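RagB/SusD family nutrient uptake outer membrane protein (Bacteroides thetaiotaomicron, PDB 7KV2) is a surface glycan-binding protein of the SusD family that probably captures beta-glucan chains at the outer membrane for uptake. Local coordinates at residues A102-M107 with L510-Y515; G110-A115 with G163-F168; E66-N71 with Q92-M97. All blocks are in the same frame, centred on the assembly; numbering follows the deposited sequence. Where two conformers were deposited one is given.

How the contacts relate
Three neighbouring contacts illustrate how a SusD-family protein, whose regular structure is mostly helix, ties its N-terminal part together and closes it with its own C-terminus. Contact 3 comes first along the chain, joining the chain at 66-71, which runs into helix 70-75, to helix 92-98. Contact 1 then opens in the following loop and closes only at the last residues; within that span contact 2 connects helix 110-130 to the loop after helix 137-162. Their centres lie about 13 Å (1 and 2), 15 Å (1 and 3) and 16 Å (2 and 3) apart. Hydrogen bonds join them directly: Asn-513 to Asn-164, Gly-110 to Glu-66 and, more weakly, Asn-106 to Gln-92.

Contact 1. Residues A102-M107 with L510-Y515. With EDO (1,2-ethanediol), chain D.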
ATOM      1  N   ALA A 102       4.817  16.729  11.547  1.00 23.46           N
ATOM      2  CA  ALA A 102       4.952  17.165  10.143  1.00 22.59           C
ATOM      3  C   ALA A 102       4.670  18.675  10.093  1.00 26.52           C
ATOM      4  O   ALA A 102       3.767  19.099  10.816  1.00 25.03           O
ATOM      5  CB  ALA A 102       3.958  16.438   9.288  1.00 23.86           C
ATOM      6  N   ILE A 103       5.433  19.404   9.292  1.00 27.24           N
ATOM      7  CA  ILE A 103       5.204  20.843   8.984  1.00 29.16           C
ATOM      8  C   ILE A 103       5.139  21.023   7.475  1.00 32.14           C
ATOM      9  O   ILE A 103       5.862  20.354   6.709  1.00 26.97           O
ATOM     10  CB  ILE A 103       6.296  21.707   9.648  1.00 28.36           C
ATOM     11  CG1 ILE A 103       7.697  21.324   9.155  1.00 31.18           C
ATOM     12  CG2 ILE A 103       6.136  21.579  11.151  1.00 29.24           C
ATOM     13  CD1 ILE A 103       8.821  22.304   9.466  1.00 32.56           C
ATOM     14  N   PRO A 104       4.269  21.966   7.041  1.00 27.59           N
ATOM     15  CA  PRO A 104       4.005  22.224   5.626  1.00 27.30           C
ATOM     16  C   PRO A 104       5.239  22.460   4.752  1.00 23.63           C
ATOM     17  O   PRO A 104       5.184  22.132   3.597  1.00 27.74           O
ATOM     18  CB  PRO A 104       3.192  23.545   5.642  1.00 28.40           C
ATOM     19  CG  PRO A 104       2.541  23.614   7.016  1.00 27.19           C
ATOM     20  CD  PRO A 104       3.435  22.797   7.929  1.00 29.58           C
ATOM     21  N   THR A 105       6.290  23.069   5.305  1.00 25.60           N
ATOM     22  CA  THR A 105       7.563  23.360   4.611  1.00 26.97           C
ATOM     23  C   THR A 105       8.576  22.201   4.727  1.00 27.29           C
ATOM     24  O   THR A 105       9.697  22.395   4.268  1.00 26.43           O
ATOM     25  CB  THR A 105       8.160  24.674   5.148  1.00 30.22           C
ATOM     26  OG1 THR A 105       8.322  24.512   6.552  1.00 30.81           O
ATOM     27  CG2 THR A 105       7.289  25.881   4.827  1.00 30.52           C
ATOM     28  N   ASN A 106       8.238  21.058   5.338  1.00 29.65           N
ATOM     29  CA  ASN A 106       9.168  19.891   5.419  1.00 30.71           C
ATOM     30  C   ASN A 106       8.302  18.631   5.356  1.00 28.96           C
ATOM     31  O   ASN A 106       8.300  17.856   6.333  1.00 32.54           O
ATOM     32  CB  ASN A 106      10.050  19.898   6.674  1.00 30.70           C
ATOM     33  CG  ASN A 106      11.397  19.217   6.511  1.00 32.94           C
ATOM     34  OD1 ASN A 106      11.719  18.656   5.456  1.00 34.10           O
ATOM     35  ND2 ASN A 106      12.216  19.286   7.555  1.00 32.21           N
ATOM     36  N   MET A 107       7.530  18.513   4.281  1.00 26.25           N
ATOM     37  CA  MET A 107       6.483  17.474   4.150  1.00 26.98           C
ATOM     38  C   MET A 107       6.742  16.661   2.883  1.00 26.44           C
ATOM     39  O   MET A 107       7.520  17.104   2.037  1.00 25.20           O
ATOM     40  CB  MET A 107       5.084  18.079   4.124  1.00 26.64           C
ATOM     41  CG  MET A 107       4.272  17.723   5.362  1.00 28.22           C
ATOM     42  SD  MET A 107       3.944  15.892   5.382  1.00 31.39           S
ATOM     43  CE  MET A 107       2.795  15.791   4.021  1.00 25.26           C
ATOM     44  N   LEU A 510      -6.775  27.078  -1.048  1.00 55.58           N
ATOM     45  CA  LEU A 510      -6.513  25.870  -0.199  1.00 45.31           C
ATOM     46  C   LEU A 510      -6.391  26.269   1.278  1.00 35.32           C
ATOM     47  O   LEU A 510      -5.384  26.888   1.591  1.00 40.20           O
ATOM     48  CB  LEU A 510      -5.189  25.230  -0.635  1.00 48.59           C
ATOM     49  CG  LEU A 510      -5.234  24.184  -1.746  1.00 50.67           C
ATOM     50  CD1 LEU A 510      -3.864  23.547  -1.898  1.00 47.92           C
ATOM     51  CD2 LEU A 510      -6.275  23.110  -1.475  1.00 49.58           C
ATOM     52  N   VAL A 511      -7.349  25.893   2.135  1.00 36.23           N
ATOM     53  CA  VAL A 511      -7.285  26.060   3.619  1.00 38.42           C
ATOM     54  C   VAL A 511      -6.383  24.943   4.173  1.00 41.61           C
ATOM     55  O   VAL A 511      -6.805  23.758   4.059  1.00 38.64           O
ATOM     56  CB  VAL A 511      -8.667  25.986   4.306  1.00 44.76           C
ATOM     57  CG1 VAL A 511      -8.580  26.337   5.794  1.00 43.94           C
ATOM     58  CG2 VAL A 511      -9.720  26.842   3.609  1.00 52.10           C
ATOM     59  N   GLN A 512      -5.263  25.321   4.800  1.00 37.86           N
ATOM     60  CA  GLN A 512      -4.309  24.422   5.512  1.00 34.98           C
ATOM     61  C   GLN A 512      -5.045  23.647   6.606  1.00 36.78           C
ATOM     62  O   GLN A 512      -5.988  24.158   7.222  1.00 34.76           O
ATOM     63  CB  GLN A 512      -3.112  25.204   6.060  1.00 35.17           C
ATOM     64  CG  GLN A 512      -2.019  24.336   6.685  1.00 33.87           C
ATOM     65  CD  GLN A 512      -1.515  23.261   5.742  1.00 30.40           C
ATOM     66  OE1 GLN A 512      -2.155  22.207   5.616  1.00 28.39           O
ATOM     67  NE2 GLN A 512      -0.411  23.556   5.057  1.00 25.35           N
ATOM     68  N   ASN A 513      -4.689  22.378   6.795  1.00 33.25           N
ATOM     69  CA  ASN A 513      -5.284  21.547   7.860  1.00 30.50           C
ATOM     70  C   ASN A 513      -4.786  22.066   9.209  1.00 29.53           C
ATOM     71  O   ASN A 513      -3.679  22.577   9.251  1.00 31.13           O
ATOM     72  CB  ASN A 513      -4.912  20.074   7.651  1.00 29.68           C
ATOM     73  CG  ASN A 513      -5.610  19.465   6.454  1.00 32.04           C
ATOM     74  OD1 ASN A 513      -6.789  19.749   6.207  1.00 26.69           O
ATOM     75  ND2 ASN A 513      -4.911  18.566   5.744  1.00 28.93           N
ATOM     76  N   ASN A 514      -5.636  21.966  10.231  0.50 31.81           N
ATOM     77  CA  ASN A 514      -5.325  22.244  11.656  0.50 33.90           C
ATOM     78  C   ASN A 514      -4.670  20.983  12.225  0.50 32.97           C
ATOM     79  O   ASN A 514      -5.389  20.213  12.862  0.50 33.01           O
ATOM     80  CB  ASN A 514      -6.588  22.613  12.453  0.50 33.67           C
ATOM     81  CG  ASN A 514      -6.290  23.016  13.885  0.50 34.16           C
ATOM     82  OD1 ASN A 514      -5.164  23.385  14.210  0.50 32.24           O
ATOM     83  ND2 ASN A 514      -7.292  22.958  14.744  0.50 35.35           N
ATOM     84  N   TYR A 515      -3.393  20.741  11.910  1.00 34.44           N
ATOM     85  CA  TYR A 515      -2.689  19.493  12.325  1.00 33.45           C
ATOM     86  C   TYR A 515      -1.826  19.719  13.567  1.00 32.08           C
ATOM     87  O   TYR A 515      -1.054  20.703  13.575  1.00 33.87           O
ATOM     88  CB  TYR A 515      -1.818  19.024  11.171  1.00 30.92           C
ATOM     89  CG  TYR A 515      -0.815  17.927  11.460  1.00 26.15           C
ATOM     90  CD1 TYR A 515       0.477  18.241  11.852  1.00 26.17           C
ATOM     91  CD2 TYR A 515      -1.108  16.598  11.181  1.00 28.23           C
ATOM     92  CE1 TYR A 515       1.448  17.268  12.023  1.00 24.84           C
ATOM     93  CE2 TYR A 515      -0.155  15.602  11.370  1.00 23.41           C
ATOM     94  CZ  TYR A 515       1.135  15.946  11.748  1.00 25.80           C
ATOM     95  OH  TYR A 515       2.124  15.020  11.900  1.00 22.28           O
ATOM     96  OXT TYR A 515      -1.900  18.886  14.497  1.00 34.03           O
TER
HETATM   97  C1  EDO D 603       6.872  20.443   0.859  1.00 33.28           C
HETATM   98  O1  EDO D 603       7.337  20.697   2.131  1.00 29.70           O
HETATM   99  C2  EDO D 603       6.996  21.642   0.001  1.00 35.56           C
HETATM  100  O2  EDO D 603       6.006  22.597   0.310  1.00 32.93           O
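Two side-chain torsions carry the C-terminal tail across to Ala-102 and Pro-104: Tyr-515 holds CG opposite its backbone N (chi1 169°), and Gln-512 starts the same way but bends at chi2 (55°). The phenol thereby reaches Ala-102, whose N donates to Tyr-515 OH over 3.2 Å with an N-H...O angle of 153°. Along the ring, CE1 of Tyr-515 comes to 3.2 Å from Ala-102 O, while Ala-102 CB packs 3.8 Å from CZ. At the other point of contact Pro-104 CG rests 3.5 Å from Gln-512 NE2. The amide oxygen of Gln-512 turns back to accept from Asn-513 N, at 2.8 Å and on a lone pair in the carbonyl plane, and also from Ile-498 N; two N-H groups thus grip this oxygen, which probably limits the turning of the amide. A phenylalanine in place of Tyr-515 would probably leave Ala-102 N without its hydroxyl acceptor. Pro-104 belongs to a type I beta turn, Ile-103 to Asn-106. Just past it Met-107 N donates to O1 of a 1,2-ethanediol, probably from the crystallisation liquor, and O1 in turn donates to Pro-104 O. The terminal carboxylate forms a salt bridge with Lys-493, and the turn and tail both pack on helix 500-505, so the C-terminus closes against the loop joining helices 92-98 and 110-130.

Contact 2. Residues G110-A115 with G163-F168; sequences GLWKCA and GNVPYF
The indole of Trp-112 meets Val-165 and Pro-166 through the outer end of its six-membered ring, and both partners come at it obliquely. CZ3 touches Val-165 CG1 at 3.9 Å, and CH2, the next ring atom, is 3.9 Å from Pro-166 CD. Val-165 CG1 and Pro-166 CD come from consecutive residues, CD being bonded to the proline nitrogen next along the chain. The Pro-166 and Trp-112 side chains run at about a right angle to each other, whereas those of Val-165 and Trp-112 lie alongside, pointing opposite ways. The backbones stand well apart: the nearest CA atoms, those of Trp-112 and Val-165, are 10.0 Å from each other. The indole spans this interval by extending with CG trans to the backbone N (chi1 176°), and Val-165 answers with CG1 set beside its own backbone N. No hydrogen bond crosses between the segments, so the contact is purely apolar, and both Trp-112 and Val-165 are buried. The loop begins where Gly-163, with a positive phi of 81°, leaves the helical path of 137-162. Tyr-116, one turn further along helix 110-130, completes the cluster: its ring meets that of Trp-112 with the planes at about 50°, and its hydroxyl is hydrogen-bonded to Pro-166 O. Leu-111 and Ala-115 pack on helix 137-162, while Val-165 also reaches Leu-186, setting the loop between helices 110-130 and 183-200 in the TPR-related helical part of the SusD fold.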
ATOM      1  N   GLY A 110       5.931  14.117  -3.194  1.00 24.58           N
ATOM      2  CA  GLY A 110       5.925  13.187  -4.348  1.00 21.46           C
ATOM      3  C   GLY A 110       4.579  12.494  -4.508  1.00 20.45           C
ATOM      4  O   GLY A 110       4.028  12.427  -5.634  1.00 22.91           O
ATOM      5  N   LEU A 111       4.019  12.012  -3.412  1.00 19.81           N
ATOM      6  CA  LEU A 111       2.807  11.170  -3.455  1.00 20.34           C
ATOM      7  C   LEU A 111       1.642  12.036  -3.927  1.00 20.41           C
ATOM      8  O   LEU A 111       0.810  11.577  -4.675  1.00 21.19           O
ATOM      9  CB  LEU A 111       2.549  10.580  -2.057  1.00 20.41           C
ATOM     10  CG  LEU A 111       1.257   9.778  -1.904  1.00 19.92           C
ATOM     11  CD1 LEU A 111       1.265   8.563  -2.813  1.00 22.63           C
ATOM     12  CD2 LEU A 111       1.054   9.336  -0.460  1.00 21.31           C
ATOM     13  N   TRP A 112       1.578  13.270  -3.440  1.00 21.30           N
ATOM     14  CA  TRP A 112       0.561  14.260  -3.871  1.00 21.33           C
ATOM     15  C   TRP A 112       0.632  14.416  -5.402  1.00 19.43           C
ATOM     16  O   TRP A 112      -0.381  14.288  -6.055  1.00 21.49           O
ATOM     17  CB  TRP A 112       0.847  15.557  -3.109  1.00 22.79           C
ATOM     18  CG  TRP A 112      -0.045  16.697  -3.505  1.00 24.93           C
ATOM     19  CD1 TRP A 112      -0.039  17.398  -4.685  1.00 26.82           C
ATOM     20  CD2 TRP A 112      -1.084  17.260  -2.699  1.00 26.15           C
ATOM     21  NE1 TRP A 112      -1.031  18.353  -4.665  1.00 25.57           N
ATOM     22  CE2 TRP A 112      -1.691  18.289  -3.468  1.00 27.42           C
ATOM     23  CE3 TRP A 112      -1.577  16.998  -1.416  1.00 26.36           C
ATOM     24  CZ2 TRP A 112      -2.736  19.059  -2.963  1.00 28.04           C
ATOM     25  CZ3 TRP A 112      -2.627  17.747  -0.932  1.00 28.95           C
ATOM     26  CH2 TRP A 112      -3.188  18.773  -1.701  1.00 28.19           C
ATOM     27  N   LYS A 113       1.815  14.632  -5.944  1.00 21.95           N
ATOM     28  CA  LYS A 113       2.038  14.888  -7.385  1.00 25.14           C
ATOM     29  C   LYS A 113       1.702  13.620  -8.172  1.00 25.24           C
ATOM     30  O   LYS A 113       1.076  13.738  -9.220  1.00 21.88           O
ATOM     31  CB  LYS A 113       3.470  15.328  -7.656  1.00 24.10           C
ATOM     32  CG  LYS A 113       3.817  16.716  -7.128  1.00 27.16           C
ATOM     33  CD  LYS A 113       5.285  17.046  -7.272  1.00 26.30           C
ATOM     34  CE  LYS A 113       5.681  18.358  -6.605  1.00 29.01           C
ATOM     35  NZ  LYS A 113       7.151  18.576  -6.649  1.00 28.54           N
ATOM     36  N   CYS A 114       2.014  12.432  -7.633  1.00 23.60           N
ATOM     37  CA  CYS A 114       1.642  11.161  -8.303  1.00 21.99           C
ATOM     38  C   CYS A 114       0.130  10.992  -8.335  1.00 18.13           C
ATOM     39  O   CYS A 114      -0.403  10.564  -9.390  1.00 21.86           O
ATOM     40  CB  CYS A 114       2.310   9.957  -7.640  1.00 20.45           C
ATOM     41  SG  CYS A 114       4.104   9.978  -7.706  1.00 22.32           S
ATOM     42  N   ALA A 115      -0.577  11.278  -7.240  1.00 20.05           N
ATOM     43  CA  ALA A 115      -2.030  11.089  -7.138  1.00 20.58           C
ATOM     44  C   ALA A 115      -2.711  11.974  -8.178  1.00 22.80           C
ATOM     45  O   ALA A 115      -3.600  11.478  -8.938  1.00 20.30           O
ATOM     46  CB  ALA A 115      -2.494  11.439  -5.760  1.00 20.36           C
ATOM     47  N   GLY A 163      -6.948  14.468   3.302  1.00 26.07           N
ATOM     48  CA  GLY A 163      -8.384  14.562   3.638  1.00 28.33           C
ATOM     49  C   GLY A 163      -9.114  15.648   2.834  1.00 27.27           C
ATOM     50  O   GLY A 163      -9.954  15.292   1.983  1.00 27.46           O
ATOM     51  N   ASN A 164      -8.854  16.918   3.151  1.00 27.49           N
ATOM     52  CA  ASN A 164      -9.578  18.106   2.589  1.00 27.42           C
ATOM     53  C   ASN A 164      -8.779  18.672   1.416  1.00 23.76           C
ATOM     54  O   ASN A 164      -7.898  19.526   1.662  1.00 30.01           O
ATOM     55  CB  ASN A 164      -9.784  19.173   3.678  1.00 28.36           C
ATOM     56  CG  ASN A 164     -10.381  18.638   4.951  1.00 25.35           C
ATOM     57  OD1 ASN A 164     -11.529  18.230   5.010  1.00 29.93           O
ATOM     58  ND2 ASN A 164      -9.592  18.623   6.003  1.00 27.25           N
ATOM     59  N   VAL A 165      -8.987  18.174   0.190  1.00 25.14           N
ATOM     60  CA  VAL A 165      -8.028  18.375  -0.945  1.00 25.46           C
ATOM     61  C   VAL A 165      -8.798  18.782  -2.197  1.00 25.38           C
ATOM     62  O   VAL A 165     -10.005  18.570  -2.239  1.00 29.92           O
ATOM     63  CB  VAL A 165      -7.208  17.094  -1.212  1.00 25.43           C
ATOM     64  CG1 VAL A 165      -6.299  16.811  -0.034  1.00 25.27           C
ATOM     65  CG2 VAL A 165      -8.109  15.932  -1.524  1.00 23.55           C
ATOM     66  N   PRO A 166      -8.114  19.339  -3.222  1.00 28.01           N
ATOM     67  CA  PRO A 166      -8.754  19.719  -4.482  1.00 29.76           C
ATOM     68  C   PRO A 166      -9.431  18.531  -5.175  1.00 35.90           C
ATOM     69  O   PRO A 166      -8.865  17.417  -5.138  1.00 33.37           O
ATOM     70  CB  PRO A 166      -7.620  20.221  -5.374  1.00 31.03           C
ATOM     71  CG  PRO A 166      -6.460  20.494  -4.465  1.00 30.02           C
ATOM     72  CD  PRO A 166      -6.689  19.671  -3.217  1.00 28.04           C
ATOM     73  N   TYR A 167     -10.599  18.757  -5.790  1.00 32.15           N
ATOM     74  CA  TYR A 167     -11.343  17.723  -6.552  1.00 32.85           C
ATOM     75  C   TYR A 167     -11.648  18.262  -7.950  1.00 37.76           C
ATOM     76  O   TYR A 167     -11.974  19.465  -8.093  1.00 34.91           O
ATOM     77  CB  TYR A 167     -12.608  17.254  -5.827  1.00 32.76           C
ATOM     78  CG  TYR A 167     -13.330  16.180  -6.601  1.00 38.03           C
ATOM     79  CD1 TYR A 167     -12.944  14.850  -6.486  1.00 38.34           C
ATOM     80  CD2 TYR A 167     -14.334  16.481  -7.523  1.00 39.72           C
ATOM     81  CE1 TYR A 167     -13.553  13.850  -7.227  1.00 37.67           C
ATOM     82  CE2 TYR A 167     -14.957  15.486  -8.271  1.00 39.52           C
ATOM     83  CZ  TYR A 167     -14.556  14.163  -8.127  1.00 40.90           C
ATOM     84  OH  TYR A 167     -15.118  13.139  -8.839  1.00 37.19           O
ATOM     85  N   PHE A 168     -11.485  17.417  -8.962  1.00 35.02           N
ATOM     86  CA  PHE A 168     -11.850  17.731 -10.369  1.00 41.44           C
ATOM     87  C   PHE A 168     -12.064  16.419 -11.143  1.00 47.39           C
ATOM     88  O   PHE A 168     -11.353  15.416 -10.876  1.00 44.25           O
ATOM     89  CB  PHE A 168     -10.825  18.694 -10.977  1.00 42.47           C
ATOM     90  CG  PHE A 168      -9.372  18.268 -11.005  1.00 42.77           C
ATOM     91  CD1 PHE A 168      -8.545  18.469  -9.911  1.00 43.85           C
ATOM     92  CD2 PHE A 168      -8.797  17.769 -12.168  1.00 44.62           C
ATOM     93  CE1 PHE A 168      -7.203  18.114  -9.959  1.00 43.86           C
ATOM     94  CE2 PHE A 168      -7.451  17.418 -12.220  1.00 44.10           C
ATOM     95  CZ  PHE A 168      -6.656  17.575 -11.106  1.00 43.56           C
TER

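Contact 3. Residues E66-N71 with Q92-M97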
ATOM      1  N   GLU A  66      11.582  12.564  -4.982  1.00 24.19           N
ATOM      2  CA  GLU A  66      11.303  12.025  -3.639  1.00 20.97           C
ATOM      3  C   GLU A  66      11.038  10.514  -3.657  1.00 18.43           C
ATOM      4  O   GLU A  66      10.556  10.003  -4.650  1.00 19.62           O
ATOM      5  CB  GLU A  66      10.039  12.652  -3.083  1.00 25.12           C
ATOM      6  CG  GLU A  66      10.273  14.099  -2.750  1.00 28.32           C
ATOM      7  CD  GLU A  66       9.093  14.804  -2.143  1.00 26.02           C
ATOM      8  OE1 GLU A  66       8.379  14.194  -1.335  1.00 23.36           O
ATOM      9  OE2 GLU A  66       8.966  16.013  -2.444  1.00 27.34           O
ATOM     10  N   TYR A  67      11.358   9.871  -2.542  1.00 19.50           N
ATOM     11  CA  TYR A  67      10.962   8.472  -2.197  1.00 17.74           C
ATOM     12  C   TYR A  67       9.770   8.537  -1.261  1.00 16.16           C
ATOM     13  O   TYR A  67       9.940   8.932  -0.081  1.00 19.84           O
ATOM     14  CB  TYR A  67      12.143   7.759  -1.544  1.00 18.61           C
ATOM     15  CG  TYR A  67      13.391   7.782  -2.370  1.00 19.58           C
ATOM     16  CD1 TYR A  67      13.610   6.849  -3.365  1.00 20.73           C
ATOM     17  CD2 TYR A  67      14.378   8.734  -2.159  1.00 21.74           C
ATOM     18  CE1 TYR A  67      14.746   6.871  -4.145  1.00 22.17           C
ATOM     19  CE2 TYR A  67      15.517   8.776  -2.940  1.00 21.52           C
ATOM     20  CZ  TYR A  67      15.719   7.823  -3.918  1.00 24.21           C
ATOM     21  OH  TYR A  67      16.834   7.804  -4.717  1.00 29.31           O
ATOM     22  N   ASN A  68       8.559   8.295  -1.775  1.00 15.69           N
ATOM     23  CA  ASN A  68       7.304   8.299  -0.981  1.00 16.04           C
ATOM     24  C   ASN A  68       6.562   6.961  -1.201  1.00 16.31           C
ATOM     25  O   ASN A  68       5.375   6.950  -1.516  1.00 16.12           O
ATOM     26  CB  ASN A  68       6.370   9.450  -1.363  1.00 16.55           C
ATOM     27  CG  ASN A  68       6.806  10.884  -1.065  1.00 18.91           C
ATOM     28  OD1 ASN A  68       6.050  11.787  -1.441  1.00 21.26           O
ATOM     29  ND2 ASN A  68       7.967  11.110  -0.460  1.00 18.62           N
ATOM     30  N   PRO A  69       7.204   5.784  -0.989  1.00 15.16           N
ATOM     31  CA  PRO A  69       6.525   4.509  -1.174  1.00 15.78           C
ATOM     32  C   PRO A  69       5.246   4.479  -0.324  1.00 15.13           C
ATOM     33  O   PRO A  69       5.278   4.702   0.913  1.00 15.68           O
ATOM     34  CB  PRO A  69       7.584   3.459  -0.744  1.00 16.73           C
ATOM     35  CG  PRO A  69       8.511   4.216   0.135  1.00 15.90           C
ATOM     36  CD  PRO A  69       8.548   5.621  -0.424  1.00 16.66           C
ATOM     37  N   VAL A  70       4.115   4.218  -0.971  1.00 16.13           N
ATOM     38  CA  VAL A  70       2.794   4.572  -0.415  1.00 16.61           C
ATOM     39  C   VAL A  70       2.486   3.730   0.832  1.00 16.79           C
ATOM     40  O   VAL A  70       1.899   4.222   1.752  1.00 19.30           O
ATOM     41  CB  VAL A  70       1.710   4.525  -1.492  1.00 19.77           C
ATOM     42  CG1 VAL A  70       1.503   3.129  -2.089  1.00 21.66           C
ATOM     43  CG2 VAL A  70       0.397   5.053  -0.929  1.00 20.17           C
ATOM     44  N   ASN A  71       2.870   2.460   0.853  1.00 16.25           N
ATOM     45  CA  ASN A  71       2.716   1.613   2.044  1.00 15.39           C
ATOM     46  C   ASN A  71       3.514   2.207   3.208  1.00 15.62           C
ATOM     47  O   ASN A  71       2.966   2.228   4.294  1.00 18.36           O
ATOM     48  CB  ASN A  71       3.109   0.145   1.752  1.00 16.15           C
ATOM     49  CG  ASN A  71       4.475  -0.076   1.124  1.00 15.92           C
ATOM     50  OD1 ASN A  71       4.928   0.708   0.293  1.00 16.30           O
ATOM     51  ND2 ASN A  71       5.201  -1.122   1.566  1.00 14.25           N
ATOM     52  N   GLN A  92      13.956  13.531   6.467  1.00 20.74           N
ATOM     53  CA  GLN A  92      13.393  14.147   7.694  1.00 19.64           C
ATOM     54  C   GLN A  92      11.881  14.173   7.652  1.00 18.62           C
ATOM     55  O   GLN A  92      11.245  13.990   8.687  1.00 20.29           O
ATOM     56  CB  GLN A  92      13.944  15.573   7.897  1.00 21.92           C
ATOM     57  CG  GLN A  92      13.452  16.240   9.175  1.00 21.70           C
ATOM     58  CD  GLN A  92      14.297  17.463   9.447  1.00 25.91           C
ATOM     59  OE1 GLN A  92      14.824  18.111   8.539  1.00 26.33           O
ATOM     60  NE2 GLN A  92      14.458  17.759  10.718  1.00 28.00           N
ATOM     61  N   PRO A  93      11.221  14.442   6.495  1.00 20.12           N
ATOM     62  CA  PRO A  93       9.767  14.465   6.458  1.00 20.91           C
ATOM     63  C   PRO A  93       9.171  13.164   7.003  1.00 21.42           C
ATOM     64  O   PRO A  93       8.106  13.235   7.656  1.00 21.18           O
ATOM     65  CB  PRO A  93       9.421  14.714   4.978  1.00 22.65           C
ATOM     66  CG  PRO A  93      10.631  15.395   4.431  1.00 21.55           C
ATOM     67  CD  PRO A  93      11.798  14.791   5.182  1.00 22.43           C
ATOM     68  N   TRP A  94       9.840  12.016   6.778  1.00 20.78           N
ATOM     69  CA  TRP A  94       9.311  10.729   7.295  1.00 19.99           C
ATOM     70  C   TRP A  94       9.378  10.723   8.823  1.00 19.80           C
ATOM     71  O   TRP A  94       8.411  10.306   9.485  1.00 18.88           O
ATOM     72  CB  TRP A  94      10.158   9.568   6.766  1.00 20.73           C
ATOM     73  CG  TRP A  94      10.188   9.355   5.285  1.00 19.89           C
ATOM     74  CD1 TRP A  94       9.821  10.172   4.257  1.00 21.65           C
ATOM     75  CD2 TRP A  94      10.739   8.189   4.668  1.00 22.16           C
ATOM     76  NE1 TRP A  94      10.072   9.575   3.040  1.00 21.82           N
ATOM     77  CE2 TRP A  94      10.679   8.369   3.273  1.00 22.80           C
ATOM     78  CE3 TRP A  94      11.258   7.004   5.181  1.00 24.39           C
ATOM     79  CZ2 TRP A  94      11.045   7.356   2.394  1.00 22.96           C
ATOM     80  CZ3 TRP A  94      11.665   6.024   4.312  1.00 22.81           C
ATOM     81  CH2 TRP A  94      11.555   6.207   2.937  1.00 25.09           C
ATOM     82  N   HIS A  95      10.512  11.169   9.357  1.00 20.78           N
ATOM     83  CA  HIS A  95      10.722  11.226  10.830  1.00 21.55           C
ATOM     84  C   HIS A  95       9.680  12.164  11.454  1.00 21.26           C
ATOM     85  O   HIS A  95       9.030  11.799  12.489  1.00 19.36           O
ATOM     86  CB  HIS A  95      12.160  11.640  11.117  1.00 19.80           C
ATOM     87  CG  HIS A  95      13.147  10.610  10.774  1.00 21.31           C
ATOM     88  ND1 HIS A  95      13.343   9.507  11.596  1.00 20.76           N
ATOM     89  CD2 HIS A  95      14.007  10.499   9.734  1.00 19.79           C
ATOM     90  CE1 HIS A  95      14.302   8.767  11.062  1.00 19.47           C
ATOM     91  NE2 HIS A  95      14.751   9.347   9.937  1.00 19.44           N
ATOM     92  N   LEU A  96       9.426  13.297  10.813  1.00 21.82           N
ATOM     93  CA  LEU A  96       8.413  14.231  11.350  1.00 20.07           C
ATOM     94  C   LEU A  96       7.019  13.603  11.326  1.00 21.26           C
ATOM     95  O   LEU A  96       6.313  13.656  12.360  1.00 20.43           O
ATOM     96  CB  LEU A  96       8.468  15.545  10.572  1.00 21.04           C
ATOM     97  CG  LEU A  96       9.786  16.306  10.616  1.00 21.18           C
ATOM     98  CD1 LEU A  96       9.617  17.599   9.811  1.00 23.93           C
ATOM     99  CD2 LEU A  96      10.211  16.637  12.024  1.00 21.37           C
ATOM    100  N   MET A  97       6.597  12.987  10.216  1.00 19.23           N
ATOM    101  CA  MET A  97       5.274  12.345  10.147  1.00 19.58           C
ATOM    102  C   MET A  97       5.146  11.281  11.249  1.00 19.64           C
ATOM    103  O   MET A  97       4.058  11.118  11.826  1.00 18.79           O
ATOM    104  CB  MET A  97       5.109  11.643   8.801  1.00 23.08           C
ATOM    105  CG  MET A  97       4.973  12.590   7.648  1.00 23.90           C
ATOM    106  SD  MET A  97       5.285  11.743   6.046  1.00 24.17           S
ATOM    107  CE  MET A  97       3.945  10.556   6.049  1.00 22.49           C
TER
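The irregular chain at 66-69 passes beside helix 92-98 with Asn-68 and Trp-94 as the nearest CA pair, 8.9 Å apart, before turning into helix 70-75. Trp-94 closes that interval: with CG beside its backbone N (chi1 -63°), the indole presents its edge to Tyr-67 O, which lies in the ring plane. The bond from NE1 to that oxygen is weak, 3.2 Å with a bent N-H...O angle of 130°, and CZ2 is as near, 3.1 Å from Tyr-67 O. Pro-69 CD approaches the ring obliquely, 4.1 Å from Trp-94 CZ2, the two side chains crossing roughly perpendicularly. The same carbonyl oxygen receives Asn-68 ND2 at 3.0 Å in a nearly straight bond (164°), from above the carbonyl plane. Asn-68 ND2 also donates to the anti lone pair of Glu-66 OE1, and Asn-68 OD1 accepts from Leu-111 N, which fixes the amide at both ends. The ring of Tyr-67 leads away from Trp-94; it stacks on Trp-62, meets Trp-319 edge-to-face, and its side chain comes within about 3 Å of a bound bis-tris molecule, probably from the crystallisation liquor. Such an aromatic cluster is consistent with a glycan-binding surface, though no sugar is bound here.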